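Local coordinates for transcriptional regulator (Vibrio virus VP882, PDB 7DWM), which binds 3,5-dimethylpyrazin-2-ol in its PAS domain and, as a LuxR-type transcriptional regulator, probably binds DNA, at residues 191-194 with 195-198; 203-207 with 208-212. All coordinates share one frame; numbering follows the deposited sequence.

Contact 1 of 2, residues 191-194 with 195-198; sequences TIEH and AIER
Ile-196 N donates to Ile-192 O at 2.9 Å, one of four successive i to i+4 backbone bonds in this piece of helix. Glu-197 N to Glu-193 O is equally short, at 2.9 Å. Ala-195 N to Thr-191 O and Arg-198 N to His-194 O complete the set.

Ile-192 and Ile-196 lie one turn apart on the buried side. The CG2 branch of Ile-192 meets the CD1 end of Ile-196 at 4.0 Å, the two side chains meeting at a slant. Ile-196 reaches there with CG1 anti to its carbonyl carbon (chi1 -65°) and with CD1 anti to CA (chi2 173°). The carboxylate of Glu-193 also comes by this methyl, with OE2 3.9 Å from Ile-196 CD1. The Glu-193 chain is bent at chi2, and OE2 forms a salt bridge with Lys-208.

On another side of the helix, Arg-198 folds back along the preceding turn. A bend at chi3 (-106°) turns one face of its guanidinium to the backbone there. His-194 O lies 3.8 Å from the plane of the Arg-198 guanidinium, over its centre. NH1 ends 3.9 Å from His-194 CB. NH2 makes a salt bridge with Glu-165, which probably helps to hold the group in this folded position.

Ile-192 packs on Ile-181, Ala-182 and Leu-185 of helix 178-185, and Ile-196 on Val-168 and Leu-172 of helix 163-172. This fits the helix-turn-helix of the LuxR family, in which helix 189-203 is probably the DNA-recognition helix.

Contact 2 of 2, residues 203-207 with 208-212; sequences FGAGN and KRELI
Asn-207 OD1 accepts from Glu-210 N at 2.8 Å, almost in line with the Asn-207 side-chain C=O and with an N-H...O angle of 162°. Asn-207 is the N-cap of helix 208-217. Its chi1 of 51° sets CG between the backbone N and the carbonyl carbon, which turns OD1 towards the first turn. Glu-210 answers in the other direction. Its OE1 accepts from Gly-206 N at 2.6 Å, the donor lying above the carboxylate plane. The amide and carboxylate planes are 69° apart. Leu-211 N donates to Asn-207 O at 2.9 Å, the first helical bond from the cap.

Apolar contacts follow. Ala-205 CB sits 4.0 Å from Leu-211 CB. Leu-211 CD1 also lies over one face of the Phe-203 ring, offset toward its rim, in a CH-pi contact 3.9 Å from the centroid. Gly-204, with positive phi, is the C-prime residue of the Schellman motif that ends the preceding helix.

Arg-209 packs on Leu-173 of the second subunit. Within the chain, Leu-211 reaches Ile-199 of helix 189-203 and Leu-172 of helix 163-172. Phe-203 touches Leu-169 of helix 163-172 and Met-214 of helix 208-217.

Overall arrangement
Both contacts lie in the LuxR-family region, on the same side of the chain's centre. They follow in series and neither encloses the other. Contact 1 spans two turns of helix 189-203 and closes no long loop. The helix runs on to its end, and contact 2 then closes the short turn into helix 208-217. Their centres are about 12 Å apart. They meet at Lys-208, whose CG packs 4.1 Å from Ile-196 CG2 while its NZ forms the salt bridge to Glu-193 OE2. This joins the start of helix 208-217 to helix 189-203. Helix 163-172 packs against both.

Contact 1 of 2, residues 191-194 with 195-198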
loop_
_atom_site.group_PDB
_atom_site.type_symbol
_atom_site.label_atom_id
_atom_site.label_comp_id
_atom_site.label_asym_id
_atom_site.label_seq_id
_atom_site.Cartn_x
_atom_site.Cartn_y
_atom_site.Cartn_z
ATOM N N THR A 191 3.115 13.335 -33.206
ATOM C CA THR A 191 2.381 14.162 -32.232
ATOM C C THR A 191 2.969 13.950 -30.841
ATOM O O THR A 191 3.212 14.926 -30.168
ATOM C CB THR A 191 0.890 13.850 -32.296
ATOM O OG1 THR A 191 0.479 14.285 -33.585
ATOM C CG2 THR A 191 0.101 14.577 -31.239
ATOM N N ILE A 192 3.192 12.706 -30.450
ATOM C CA ILE A 192 3.721 12.411 -29.125
ATOM C C ILE A 192 5.148 12.928 -29.013
ATOM O O ILE A 192 5.575 13.396 -27.952
ATOM C CB ILE A 192 3.633 10.898 -28.842
ATOM C CG1 ILE A 192 2.170 10.454 -28.768
ATOM C CG2 ILE A 192 4.383 10.533 -27.562
ATOM C CD1 ILE A 192 1.397 11.060 -27.620
ATOM N N GLU A 193 5.907 12.853 -30.109
ATOM C CA GLU A 193 7.271 13.372 -30.109
ATOM C C GLU A 193 7.287 14.885 -29.912
ATOM O O GLU A 193 8.136 15.413 -29.184
ATOM C CB GLU A 193 7.969 12.986 -31.413
ATOM C CG GLU A 193 9.429 12.602 -31.255
ATOM C CD GLU A 193 9.615 11.279 -30.541
ATOM O OE1 GLU A 193 9.278 10.229 -31.129
ATOM O OE2 GLU A 193 10.100 11.291 -29.391
ATOM N N HIS A 194 6.359 15.597 -30.558
ATOM C CA HIS A 194 6.222 17.035 -30.318
ATOM C C HIS A 194 5.896 17.321 -28.854
ATOM O O HIS A 194 6.455 18.251 -28.248
ATOM C CB HIS A 194 5.131 17.614 -31.220
ATOM C CG HIS A 194 5.533 17.750 -32.654
ATOM N ND1 HIS A 194 6.773 18.213 -33.041
ATOM C CD2 HIS A 194 4.858 17.485 -33.798
ATOM C CE1 HIS A 194 6.843 18.227 -34.360
ATOM N NE2 HIS A 194 5.694 17.791 -34.844
ATOM N N ALA A 195 4.989 16.532 -28.271
ATOM C CA ALA A 195 4.653 16.713 -26.860
ATOM C C ALA A 195 5.872 16.499 -25.967
ATOM O O ALA A 195 6.098 17.258 -25.015
ATOM C CB ALA A 195 3.523 15.766 -26.461
ATOM N N ILE A 196 6.662 15.462 -26.256
ATOM C CA ILE A 196 7.870 15.197 -25.479
ATOM C C ILE A 196 8.860 16.343 -25.623
ATOM O O ILE A 196 9.537 16.721 -24.661
ATOM C CB ILE A 196 8.498 13.854 -25.894
ATOM C CG1 ILE A 196 7.562 12.697 -25.549
ATOM C CG2 ILE A 196 9.842 13.655 -25.206
ATOM C CD1 ILE A 196 8.028 11.368 -26.084
ATOM N N GLU A 197 8.975 16.900 -26.830
ATOM C CA GLU A 197 9.866 18.038 -27.033
ATOM C C GLU A 197 9.446 19.220 -26.167
ATOM O O GLU A 197 10.287 19.862 -25.521
ATOM C CB GLU A 197 9.884 18.430 -28.510
ATOM C CG GLU A 197 10.518 19.782 -28.788
ATOM C CD GLU A 197 12.023 19.696 -28.958
ATOM O OE1 GLU A 197 12.660 20.751 -29.160
ATOM O OE2 GLU A 197 12.567 18.574 -28.890
ATOM N N ARG A 198 8.141 19.499 -26.109
ATOM C CA ARG A 198 7.694 20.643 -25.321
ATOM C C ARG A 198 7.853 20.389 -23.824
ATOM O O ARG A 198 8.211 21.303 -23.070
ATOM C CB ARG A 198 6.243 20.984 -25.659
ATOM C CG ARG A 198 6.102 21.856 -26.894
ATOM C CD ARG A 198 4.672 22.315 -27.102
ATOM N NE ARG A 198 4.031 21.606 -28.203
ATOM C CZ ARG A 198 3.330 20.488 -28.061
ATOM N NH1 ARG A 198 2.783 19.910 -29.123
ATOM N NH2 ARG A 198 3.171 19.946 -26.859
#

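Contact 2 of 2, residues 203-207 with 208-212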
loop_
_atom_site.group_PDB
_atom_site.type_symbol
_atom_site.label_atom_id
_atom_site.label_comp_id
_atom_site.label_asym_id
_atom_site.label_seq_id
_atom_site.Cartn_x
_atom_site.Cartn_y
_atom_site.Cartn_z
ATOM N N PHE A 203 11.149 21.552 -18.929
ATOM C CA PHE A 203 12.060 21.157 -17.860
ATOM C C PHE A 203 13.438 21.787 -18.004
ATOM O O PHE A 203 14.193 21.827 -17.025
ATOM C CB PHE A 203 12.209 19.635 -17.819
ATOM C CG PHE A 203 11.169 18.949 -16.986
ATOM C CD1 PHE A 203 11.464 18.509 -15.707
ATOM C CD2 PHE A 203 9.893 18.743 -17.484
ATOM C CE1 PHE A 203 10.505 17.874 -14.938
ATOM C CE2 PHE A 203 8.930 18.110 -16.721
ATOM C CZ PHE A 203 9.237 17.675 -15.447
ATOM N N GLY A 204 13.780 22.277 -19.193
ATOM C CA GLY A 204 15.127 22.732 -19.459
ATOM C C GLY A 204 16.101 21.623 -19.762
ATOM O O GLY A 204 17.315 21.848 -19.727
ATOM N N ALA A 205 15.607 20.424 -20.060
ATOM C CA ALA A 205 16.472 19.286 -20.316
ATOM C C ALA A 205 16.993 19.316 -21.748
ATOM O O ALA A 205 16.354 19.854 -22.657
ATOM C CB ALA A 205 15.727 17.977 -20.057
ATOM N N GLY A 206 18.162 18.713 -21.946
ATOM C CA GLY A 206 18.808 18.729 -23.243
ATOM C C GLY A 206 18.419 17.555 -24.115
ATOM O O GLY A 206 18.458 17.649 -25.346
ATOM N N ASN A 207 18.036 16.443 -23.491
ATOM C CA ASN A 207 17.565 15.276 -24.223
ATOM C C ASN A 207 16.583 14.505 -23.348
ATOM O O ASN A 207 16.311 14.878 -22.203
ATOM C CB ASN A 207 18.739 14.398 -24.672
ATOM C CG ASN A 207 19.690 14.061 -23.535
ATOM O OD1 ASN A 207 19.308 14.053 -22.366
ATOM N ND2 ASN A 207 20.944 13.789 -23.879
ATOM N N LYS A 208 16.049 13.416 -23.910
ATOM C CA LYS A 208 15.073 12.598 -23.195
ATOM C C LYS A 208 15.644 12.056 -21.891
ATOM O O LYS A 208 14.933 11.968 -20.884
ATOM C CB LYS A 208 14.589 11.458 -24.087
ATOM C CG LYS A 208 13.470 11.854 -25.030
ATOM C CD LYS A 208 13.246 10.787 -26.083
ATOM C CE LYS A 208 12.483 11.342 -27.271
ATOM N NZ LYS A 208 12.014 10.255 -28.174
ATOM N N ARG A 209 16.920 11.666 -21.894
ATOM C CA ARG A 209 17.499 11.059 -20.700
ATOM C C ARG A 209 17.664 12.094 -19.593
ATOM O O ARG A 209 17.384 11.813 -18.418
ATOM C CB ARG A 209 18.843 10.419 -21.057
ATOM C CG ARG A 209 19.659 9.946 -19.875
ATOM C CD ARG A 209 21.139 9.905 -20.207
ATOM N NE ARG A 209 21.858 8.957 -19.361
ATOM C CZ ARG A 209 22.724 8.060 -19.819
ATOM N NH1 ARG A 209 23.332 7.234 -18.977
ATOM N NH2 ARG A 209 22.987 7.991 -21.117
ATOM N N GLU A 210 18.076 13.309 -19.959
ATOM C CA GLU A 210 18.107 14.396 -18.988
ATOM C C GLU A 210 16.704 14.730 -18.499
ATOM O O GLU A 210 16.519 15.095 -17.334
ATOM C CB GLU A 210 18.775 15.630 -19.590
ATOM C CG GLU A 210 19.424 16.536 -18.557
ATOM C CD GLU A 210 20.129 17.718 -19.185
ATOM O OE1 GLU A 210 20.045 17.866 -20.420
ATOM O OE2 GLU A 210 20.766 18.499 -18.446
ATOM N N LEU A 211 15.703 14.615 -19.377
ATOM C CA LEU A 211 14.320 14.836 -18.962
ATOM C C LEU A 211 13.894 13.820 -17.912
ATOM O O LEU A 211 13.280 14.177 -16.901
ATOM C CB LEU A 211 13.386 14.778 -20.172
ATOM C CG LEU A 211 11.893 14.668 -19.844
ATOM C CD1 LEU A 211 11.418 15.875 -19.044
ATOM C CD2 LEU A 211 11.057 14.495 -21.105
ATOM N N ILE A 212 14.192 12.540 -18.149
ATOM C CA ILE A 212 13.866 11.503 -17.174
ATOM C C ILE A 212 14.544 11.796 -15.842
ATOM O O ILE A 212 13.919 11.723 -14.777
ATOM C CB ILE A 212 14.255 10.114 -17.712
ATOM C CG1 ILE A 212 13.323 9.708 -18.856
ATOM C CG2 ILE A 212 14.222 9.078 -16.592
ATOM C CD1 ILE A 212 11.964 9.232 -18.396
#